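Local coordinates for anti-sigma-factor antagonist (STAS) domain protein (Moorella thermoacetica, PDB 3ZXN), which is an RsbS-type STAS domain protein that probably serves as a component of the bacterial stressosome, perhaps in control of secondary messenger signalling, at residues Leu46-Ser51 with Phe78-Ile83; Gln29-Leu34 with Leu64-Arg69; Ala52-Asp57 with Gly82-Val87. The protein carries 1 engineered substitution. One frame throughout, in Å; residues are numbered along the deposited sequence. Where two conformers were deposited one is given.

Interaction 1: Leu46-Ser51 with Phe78-Ile83; sequences LVIDIS and FVLTGI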
loop_
_atom_site.group_PDB
_atom_site.type_symbol
_atom_site.label_atom_id
_atom_site.label_comp_id
_atom_site.label_asym_id
_atom_site.label_seq_id
_atom_site.Cartn_x
_atom_site.Cartn_y
_atom_site.Cartn_z
ATOM N N LEU A 46 -2.034 -2.106 7.367
ATOM C CA LEU A 46 -2.473 -1.728 6.049
ATOM C C LEU A 46 -1.741 -2.575 5.006
ATOM O O LEU A 46 -0.517 -2.688 5.036
ATOM C CB LEU A 46 -2.181 -0.226 5.818
ATOM C CG LEU A 46 -2.302 0.313 4.395
ATOM C CD1 LEU A 46 -3.705 0.120 3.892
ATOM C CD2 LEU A 46 -1.920 1.806 4.337
ATOM N N VAL A 47 -2.506 -3.167 4.096
ATOM C CA VAL A 47 -1.945 -3.921 2.970
ATOM C C VAL A 47 -2.408 -3.292 1.672
ATOM O O VAL A 47 -3.608 -3.096 1.465
ATOM C CB VAL A 47 -2.423 -5.401 2.944
ATOM C CG1 VAL A 47 -1.660 -6.175 1.857
ATOM C CG2 VAL A 47 -2.262 -6.049 4.305
ATOM N N ILE A 48 -1.465 -2.961 0.794
ATOM C CA ILE A 48 -1.840 -2.405 -0.497
ATOM C C ILE A 48 -1.225 -3.238 -1.613
ATOM O O ILE A 48 -0.016 -3.421 -1.645
ATOM C CB ILE A 48 -1.356 -0.954 -0.679
ATOM C CG1 ILE A 48 -2.005 -0.032 0.361
ATOM C CG2 ILE A 48 -1.677 -0.500 -2.097
ATOM C CD1 ILE A 48 -1.541 1.475 0.219
ATOM N N ASP A 49 -2.061 -3.725 -2.526
ATOM C CA ASP A 49 -1.580 -4.568 -3.620
ATOM C C ASP A 49 -1.594 -3.798 -4.930
ATOM O O ASP A 49 -2.590 -3.165 -5.273
ATOM C CB ASP A 49 -2.423 -5.845 -3.764
ATOM C CG ASP A 49 -1.899 -6.766 -4.857
ATOM O OD1 ASP A 49 -2.209 -6.525 -6.043
ATOM O OD2 ASP A 49 -1.177 -7.725 -4.522
ATOM N N ILE A 50 -0.500 -3.892 -5.673
ATOM C CA ILE A 50 -0.398 -3.200 -6.955
ATOM C C ILE A 50 -0.180 -4.117 -8.158
ATOM O O ILE A 50 0.263 -3.656 -9.207
ATOM C CB ILE A 50 0.724 -2.125 -6.909
ATOM C CG1 ILE A 50 2.079 -2.769 -6.565
ATOM C CG2 ILE A 50 0.366 -1.080 -5.883
ATOM C CD1 ILE A 50 3.311 -1.836 -6.778
ATOM N N SER A 51 -0.515 -5.402 -8.016
ATOM C CA SER A 51 -0.260 -6.382 -9.079
ATOM C C SER A 51 -0.946 -6.035 -10.403
ATOM O O SER A 51 -0.472 -6.409 -11.479
ATOM C CB SER A 51 -0.654 -7.795 -8.632
ATOM O OG SER A 51 -2.029 -7.873 -8.334
ATOM N N PHE A 78 2.665 -1.557 7.619
ATOM C CA PHE A 78 2.292 -1.383 6.223
ATOM C C PHE A 78 3.060 -2.372 5.356
ATOM O O PHE A 78 4.271 -2.465 5.477
ATOM C CB PHE A 78 2.629 0.062 5.787
ATOM C CG PHE A 78 2.501 0.310 4.308
ATOM C CD1 PHE A 78 1.330 0.013 3.634
ATOM C CD2 PHE A 78 3.540 0.885 3.594
ATOM C CE1 PHE A 78 1.211 0.257 2.262
ATOM C CE2 PHE A 78 3.414 1.141 2.233
ATOM C CZ PHE A 78 2.252 0.822 1.569
ATOM N N VAL A 79 2.352 -3.112 4.501
ATOM C CA VAL A 79 3.007 -4.003 3.550
ATOM C C VAL A 79 2.497 -3.739 2.129
ATOM O O VAL A 79 1.302 -3.563 1.904
ATOM C CB VAL A 79 2.865 -5.510 3.960
ATOM C CG1 VAL A 79 1.416 -5.930 3.988
ATOM C CG2 VAL A 79 3.689 -6.421 3.038
ATOM N N LEU A 80 3.435 -3.676 1.183
ATOM C CA LEU A 80 3.129 -3.449 -0.223
ATOM C C LEU A 80 3.293 -4.790 -0.931
ATOM O O LEU A 80 4.290 -5.473 -0.705
ATOM C CB LEU A 80 4.112 -2.434 -0.824
ATOM C CG LEU A 80 3.885 -2.000 -2.273
ATOM C CD1 LEU A 80 2.585 -1.199 -2.402
ATOM C CD2 LEU A 80 5.076 -1.192 -2.803
ATOM N N THR A 81 2.312 -5.168 -1.750
ATOM C CA THR A 81 2.284 -6.509 -2.336
ATOM C C THR A 81 2.046 -6.495 -3.847
ATOM O O THR A 81 1.548 -5.508 -4.401
ATOM C CB THR A 81 1.206 -7.436 -1.648
ATOM O OG1 THR A 81 -0.114 -7.009 -1.991
ATOM C CG2 THR A 81 1.345 -7.435 -0.125
ATOM N N GLY A 82 2.408 -7.604 -4.505
ATOM C CA GLY A 82 2.180 -7.783 -5.935
ATOM C C GLY A 82 3.129 -6.971 -6.808
ATOM O O GLY A 82 2.695 -6.308 -7.743
ATOM N N ILE A 83 4.422 -7.025 -6.495
ATOM C CA ILE A 83 5.444 -6.221 -7.167
ATOM C C ILE A 83 6.347 -7.077 -8.066
ATOM O O ILE A 83 7.262 -7.759 -7.588
ATOM C CB ILE A 83 6.363 -5.530 -6.153
ATOM C CG1 ILE A 83 5.538 -4.737 -5.130
ATOM C CG2 ILE A 83 7.378 -4.639 -6.877
ATOM C CD1 ILE A 83 6.346 -4.283 -3.934
#

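Interaction 2: Gln29-Leu34 with Leu64-Arg69; sequences QFKEEL and LIEISR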
loop_
_atom_site.group_PDB
_atom_site.type_symbol
_atom_site.label_atom_id
_atom_site.label_comp_id
_atom_site.label_asym_id
_atom_site.label_seq_id
_atom_site.Cartn_x
_atom_site.Cartn_y
_atom_site.Cartn_z
ATOM N N GLN A 29 -7.525 11.103 -5.390
ATOM C CA GLN A 29 -8.769 10.858 -4.677
ATOM C C GLN A 29 -8.642 9.645 -3.763
ATOM O O GLN A 29 -9.143 9.649 -2.636
ATOM C CB GLN A 29 -9.903 10.642 -5.677
ATOM C CG GLN A 29 -11.201 10.144 -5.070
ATOM C CD GLN A 29 -12.269 9.911 -6.126
ATOM O OE1 GLN A 29 -12.340 10.639 -7.120
ATOM N NE2 GLN A 29 -13.095 8.887 -5.924
ATOM N N PHE A 30 -7.971 8.607 -4.256
ATOM C CA PHE A 30 -7.779 7.400 -3.472
ATOM C C PHE A 30 -6.882 7.647 -2.261
ATOM O O PHE A 30 -7.227 7.267 -1.149
ATOM C CB PHE A 30 -7.203 6.268 -4.326
ATOM C CG PHE A 30 -6.423 5.272 -3.533
ATOM C CD1 PHE A 30 -7.060 4.443 -2.621
ATOM C CD2 PHE A 30 -5.048 5.183 -3.666
ATOM C CE1 PHE A 30 -6.340 3.536 -1.875
ATOM C CE2 PHE A 30 -4.321 4.265 -2.919
ATOM C CZ PHE A 30 -4.974 3.444 -2.024
ATOM N N LYS A 31 -5.735 8.286 -2.486
ATOM C CA LYS A 31 -4.795 8.594 -1.409
ATOM C C LYS A 31 -5.482 9.388 -0.301
ATOM O O LYS A 31 -5.319 9.096 0.884
ATOM C CB LYS A 31 -3.597 9.373 -1.948
ATOM C CG LYS A 31 -2.480 9.564 -0.935
ATOM C CD LYS A 31 -1.550 10.656 -1.382
ATOM C CE LYS A 31 -2.289 11.986 -1.494
ATOM N NZ LYS A 31 -1.340 13.094 -1.776
ATOM N N GLU A 32 -6.274 10.378 -0.697
ATOM C CA GLU A 32 -6.989 11.211 0.261
ATOM C C GLU A 32 -7.979 10.416 1.101
ATOM O O GLU A 32 -8.027 10.568 2.321
ATOM C CB GLU A 32 -7.699 12.367 -0.452
ATOM C CG GLU A 32 -6.736 13.423 -0.978
ATOM C CD GLU A 32 -7.427 14.508 -1.790
ATOM O OE1 GLU A 32 -8.603 14.316 -2.176
ATOM O OE2 GLU A 32 -6.787 15.552 -2.045
ATOM N N GLU A 33 -8.770 9.567 0.453
ATOM C CA GLU A 33 -9.733 8.747 1.181
ATOM C C GLU A 33 -9.034 7.739 2.095
ATOM O O GLU A 33 -9.477 7.498 3.229
ATOM C CB GLU A 33 -10.691 8.033 0.218
ATOM C CG GLU A 33 -11.707 7.137 0.928
ATOM C CD GLU A 33 -12.651 6.395 -0.019
ATOM O OE1 GLU A 33 -12.451 6.462 -1.255
ATOM O OE2 GLU A 33 -13.592 5.738 0.484
ATOM N N LEU A 34 -7.955 7.133 1.603
ATOM C CA LEU A 34 -7.227 6.151 2.406
ATOM C C LEU A 34 -6.695 6.826 3.665
ATOM O O LEU A 34 -6.886 6.340 4.781
ATOM C CB LEU A 34 -6.072 5.529 1.613
ATOM C CG LEU A 34 -5.255 4.485 2.397
ATOM C CD1 LEU A 34 -6.092 3.235 2.715
ATOM C CD2 LEU A 34 -3.984 4.095 1.655
ATOM N N LEU A 64 2.621 6.281 -3.155
ATOM C CA LEU A 64 3.134 5.200 -2.319
ATOM C C LEU A 64 4.194 5.675 -1.325
ATOM O O LEU A 64 4.230 5.202 -0.193
ATOM C CB LEU A 64 3.670 4.045 -3.165
ATOM C CG LEU A 64 2.610 3.311 -3.987
ATOM C CD1 LEU A 64 3.263 2.264 -4.884
ATOM C CD2 LEU A 64 1.573 2.660 -3.061
ATOM N N ILE A 65 5.058 6.604 -1.733
ATOM C CA ILE A 65 6.025 7.145 -0.780
ATOM C C ILE A 65 5.323 7.914 0.349
ATOM O O ILE A 65 5.714 7.802 1.515
ATOM C CB ILE A 65 7.116 8.032 -1.462
ATOM C CG1 ILE A 65 7.945 7.212 -2.454
ATOM C CG2 ILE A 65 8.031 8.656 -0.418
ATOM C CD1 ILE A 65 8.860 8.054 -3.360
ATOM N N GLU A 66 4.291 8.689 0.020
ATOM C CA GLU A 66 3.591 9.463 1.041
ATOM C C GLU A 66 2.814 8.554 1.997
ATOM O O GLU A 66 2.886 8.711 3.213
ATOM C CB GLU A 66 2.682 10.507 0.398
ATOM C CG GLU A 66 3.462 11.606 -0.324
ATOM C CD GLU A 66 2.567 12.567 -1.081
ATOM O OE1 GLU A 66 1.375 12.683 -0.729
ATOM O OE2 GLU A 66 3.058 13.197 -2.036
ATOM N N ILE A 67 2.085 7.595 1.448
ATOM C CA ILE A 67 1.360 6.650 2.302
ATOM C C ILE A 67 2.327 5.928 3.243
ATOM O O ILE A 67 2.071 5.791 4.439
ATOM C CB ILE A 67 0.566 5.644 1.456
ATOM C CG1 ILE A 67 -0.582 6.362 0.738
ATOM C CG2 ILE A 67 0.047 4.483 2.335
ATOM C CD1 ILE A 67 -1.228 5.555 -0.404
ATOM N N SER A 68 3.446 5.467 2.693
ATOM C CA SER A 68 4.475 4.801 3.484
ATOM C C SER A 68 5.002 5.681 4.633
ATOM O O SER A 68 5.101 5.235 5.784
ATOM C CB SER A 68 5.630 4.377 2.571
ATOM O OG SER A 68 6.675 3.776 3.312
ATOM N N ARG A 69 5.334 6.930 4.328
ATOM C CA ARG A 69 5.830 7.835 5.368
ATOM C C ARG A 69 4.805 8.084 6.462
ATOM O O ARG A 69 5.142 8.121 7.644
ATOM C CB ARG A 69 6.260 9.187 4.770
ATOM C CG ARG A 69 7.671 9.225 4.223
ATOM C CD ARG A 69 8.705 8.851 5.282
ATOM N NE ARG A 69 9.021 9.940 6.208
ATOM C CZ ARG A 69 8.862 9.875 7.529
ATOM N NH1 ARG A 69 8.373 8.772 8.095
ATOM N NH2 ARG A 69 9.191 10.915 8.286
#

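Interaction 3: Ala52-Asp57 with Gly82-Val87; sequences ALEVVD and GIKPAV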
loop_
_atom_site.group_PDB
_atom_site.type_symbol
_atom_site.label_atom_id
_atom_site.label_comp_id
_atom_site.label_asym_id
_atom_site.label_seq_id
_atom_site.Cartn_x
_atom_site.Cartn_y
_atom_site.Cartn_z
ATOM N N ALA A 52 -2.060 -5.315 -10.317
ATOM C CA ALA A 52 -2.827 -4.929 -11.505
ATOM C C ALA A 52 -2.107 -3.945 -12.448
ATOM O O ALA A 52 -2.410 -3.899 -13.648
ATOM C CB ALA A 52 -4.183 -4.380 -11.093
ATOM N N LEU A 53 -1.164 -3.168 -11.910
ATOM C CA LEU A 53 -0.466 -2.134 -12.685
ATOM C C LEU A 53 0.634 -2.683 -13.594
ATOM O O LEU A 53 1.644 -3.205 -13.124
ATOM C CB LEU A 53 0.125 -1.064 -11.752
ATOM C CG LEU A 53 -0.853 -0.460 -10.734
ATOM C CD1 LEU A 53 -0.167 0.604 -9.913
ATOM C CD2 LEU A 53 -2.084 0.111 -11.414
ATOM N N GLU A 54 0.441 -2.547 -14.901
ATOM C CA GLU A 54 1.413 -3.033 -15.875
ATOM C C GLU A 54 2.725 -2.268 -15.724
ATOM O O GLU A 54 3.802 -2.856 -15.707
ATOM C CB GLU A 54 0.859 -2.878 -17.293
ATOM C CG GLU A 54 1.672 -3.583 -18.355
ATOM C CD GLU A 54 1.925 -5.042 -18.019
ATOM O OE1 GLU A 54 1.034 -5.685 -17.417
ATOM O OE2 GLU A 54 3.023 -5.539 -18.351
ATOM N N VAL A 55 2.612 -0.949 -15.617
ATOM C CA VAL A 55 3.744 -0.084 -15.332
ATOM C C VAL A 55 3.373 0.807 -14.154
ATOM O O VAL A 55 2.196 1.102 -13.936
ATOM C CB VAL A 55 4.123 0.797 -16.557
ATOM C CG1 VAL A 55 2.984 1.735 -16.931
ATOM C CG2 VAL A 55 5.382 1.587 -16.276
ATOM N N VAL A 56 4.362 1.231 -13.380
ATOM C CA VAL A 56 4.064 2.156 -12.295
ATOM C C VAL A 56 4.599 3.543 -12.613
ATOM O O VAL A 56 5.745 3.708 -13.027
ATOM C CB VAL A 56 4.536 1.647 -10.916
ATOM C CG1 VAL A 56 4.083 2.587 -9.829
ATOM C CG2 VAL A 56 3.966 0.267 -10.652
ATOM N N ASP A 57 3.721 4.521 -12.425
ATOM C CA ASP A 57 3.932 5.916 -12.770
ATOM C C ASP A 57 4.797 6.633 -11.738
ATOM O O ASP A 57 4.983 6.159 -10.612
ATOM C CB ASP A 57 2.564 6.600 -12.817
ATOM C CG ASP A 57 2.532 7.792 -13.733
ATOM O OD1 ASP A 57 3.614 8.287 -14.117
ATOM O OD2 ASP A 57 1.412 8.240 -14.060
ATOM N N GLY A 82 2.408 -7.604 -4.505
ATOM C CA GLY A 82 2.180 -7.783 -5.935
ATOM C C GLY A 82 3.129 -6.971 -6.808
ATOM O O GLY A 82 2.695 -6.308 -7.743
ATOM N N ILE A 83 4.422 -7.025 -6.495
ATOM C CA ILE A 83 5.444 -6.221 -7.167
ATOM C C ILE A 83 6.347 -7.077 -8.066
ATOM O O ILE A 83 7.262 -7.759 -7.588
ATOM C CB ILE A 83 6.363 -5.530 -6.153
ATOM C CG1 ILE A 83 5.538 -4.737 -5.130
ATOM C CG2 ILE A 83 7.378 -4.639 -6.877
ATOM C CD1 ILE A 83 6.346 -4.283 -3.934
ATOM N N LYS A 84 6.105 -7.023 -9.367
ATOM C CA LYS A 84 6.921 -7.780 -10.306
ATOM C C LYS A 84 8.286 -7.122 -10.432
ATOM O O LYS A 84 8.424 -5.922 -10.174
ATOM C CB LYS A 84 6.232 -7.880 -11.669
ATOM C CG LYS A 84 5.985 -6.536 -12.352
ATOM C CD LYS A 84 5.177 -6.749 -13.624
ATOM C CE LYS A 84 4.984 -5.457 -14.391
ATOM N NZ LYS A 84 4.229 -5.686 -15.655
ATOM N N PRO A 85 9.305 -7.909 -10.822
ATOM C CA PRO A 85 10.679 -7.416 -10.974
ATOM C C PRO A 85 10.788 -6.066 -11.695
ATOM O O PRO A 85 11.473 -5.175 -11.205
ATOM C CB PRO A 85 11.350 -8.524 -11.794
ATOM C CG PRO A 85 10.651 -9.777 -11.322
ATOM C CD PRO A 85 9.210 -9.366 -11.065
ATOM N N ALA A 86 10.128 -5.908 -12.835
ATOM C CA ALA A 86 10.283 -4.673 -13.603
ATOM C C ALA A 86 9.777 -3.469 -12.805
ATOM O O ALA A 86 10.342 -2.374 -12.867
ATOM C CB ALA A 86 9.559 -4.780 -14.935
ATOM N N VAL A 87 8.708 -3.680 -12.052
ATOM C CA VAL A 87 8.120 -2.610 -11.253
ATOM C C VAL A 87 8.961 -2.315 -10.012
ATOM O O VAL A 87 9.030 -1.174 -9.569
ATOM C CB VAL A 87 6.680 -2.954 -10.856
ATOM C CG1 VAL A 87 6.151 -1.969 -9.827
ATOM C CG2 VAL A 87 5.800 -2.978 -12.093
#

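Interaction 1: Leu46-Ser51 with Phe78-Ile83
Phe78 sets its ring against two residues of the neighbouring strand, and the two meet it differently. Leu46, its bridge partner, runs alongside and points the same way, with Leu46 CG 3.7 Å from Phe78 CD1. Ile48, two residues further on, comes in at a slant: its CG1 lies at the ring edge in the ring plane, and its CD1 comes within 3.6 Å of Phe78 CE1. With chi1 at 171°, CG lies opposite the backbone nitrogen, and the CD1-CE1 side of the ring faces both partners. Helix 58-74 covers this face, placing Ile67 on Leu46 and Ile48.

The opposite face begins with Val47 and Val79, also side by side, each modelled in two conformers. It ends in polar chemistry. The Thr81 and Asp49 side chains lie nearly perpendicular, and Thr81 OG1 donates to Asp49 OD2 over 2.8 Å, meeting it on the anti side and 21° out of the carboxylate plane. Asp49 OD1 takes two further bonds, from Ser51 OG on its syn lone pair and from Ser51 N above the plane, the latter closing an Asx turn. Three donors thus fix the rotation of a buried carboxylate and probably ease the cost of its charge. Leu107 of helix 107-118 rests on Val47, Asp49 and Thr81.

Between the faces runs a regular ladder, from Val79 N to Leu46 O (2.9 Å) through Ile48 and Thr81 to Ile50 N on Thr81 O. Strands joined in this way, with helix 58-74 as the connection, form the parallel beta-alpha-beta unit at the centre of the STAS fold.

Interaction 2: Gln29-Leu34 with Leu64-Arg69
Ile67 meets Leu34, Phe30 and Lys31 where two nearly parallel helices of the STAS fold lie next to each other on one face of its sheet. The axes of the short segments 29-34 and 64-69 run within 7° of one another but 11.0 Å apart, so the helices touch through side chains alone and their backbones stay well separated. Lys31 and Ile67 form the nearest pair, with 7.4 Å between their CA atoms.

The packed part lies toward the sheet. Ile67 CD1 inserts between the helices and touches Leu34 CD2 at 3.7 Å, the leucine coming across the isoleucine almost squarely. Its CG1 branch turns away from its own carbonyl carbon (chi1 -68°), which carries CD1 out toward the other helix. The same methyl approaches Phe30 CE2 more loosely, at 4.2 Å, and obliquely to the ring. Strand 45-49 supplies the floor, because Leu34 also rests on Leu46 and Ile48, while Phe30 extends the apolar layer onto Val16 of strand 13-17.

Away from the sheet the character changes. Lys31 spans the transition: the Lys31 and Ile67 side chains run past one another head to tail, Lys31 CG 4.1 Å from Ile67 CG1, and the outer part of the lysine reaches the more open side, where it meets Glu66 and both residues are partly exposed. The Glu66 chain is extended beyond CG. Glu66 was modelled in two conformers, so the bridge is certain only for the conformer described. A bend at chi3 (61°) turns the end of the lysine chain, and Lys31 NZ forms its salt bridge with Glu66 OE1 at 2.9 Å, approaching from the syn side and somewhat out of the carboxylate plane.

Interaction 3: Ala52-Asp57 with Gly82-Val87
At the C-terminal ends of the parallel strands of the STAS fold, the loop leading into helix 58-74 is tied to the start of helix 85-93 by Lys84 and Glu54. Lys84 occupies the N-cap position of its helix, and Asp57, at the end of the facing loop, is the N-cap of helix 58-74. From a first torsion of 61° the lysine chain runs straight out, fully extended, and ends beside Glu54.

Its ammonium group takes hold of that residue twice. Lys84 NZ donates to the backbone Glu54 O over 2.9 Å, lying in the carbonyl plane on a lone pair, with a C=O...N angle of 127°. It also forms a salt bridge with Glu54 OE2 at 3.0 Å, the glutamate side chain coming across the end of the lysine. A bend at chi2 folds the glutamate back so that its carboxylate and its own carbonyl share one cation. Deeper in, Val56 and Val87 meet methyl to methyl; the 3.2 Å between Val56 CG2 and Val87 CG1 is tighter than normal, and its exact value is doubtful. Leu91 of helix 85-93 also lies against Val56.

A cation shared between side chain and main chain would restrain the loop backbone as well as offset the charge of the glutamate.

The three contacts fall in three parts of one STAS domain: the sheet, the helices on one face, and the loops at the strand ends. Along the chain, helix 25-38, strand 45-49, the loop 52-57, helix 58-74, strand 78-81 and helix 85-93 follow in order, so the segments of interaction 2 alternate with those of interactions 1 and 3. Interactions 1 and 2 have centres 13 Å apart and touch, as at Ile48 CD1 and Leu34 CD2, 3.9 Å apart. Interaction 3, centred 11 Å from interaction 1, shares Gly82 and Ile83 with it. Interactions 2 and 3 are 17 Å apart between centres and about 5 Å between nearest atoms, so interaction 1 alone touches both others.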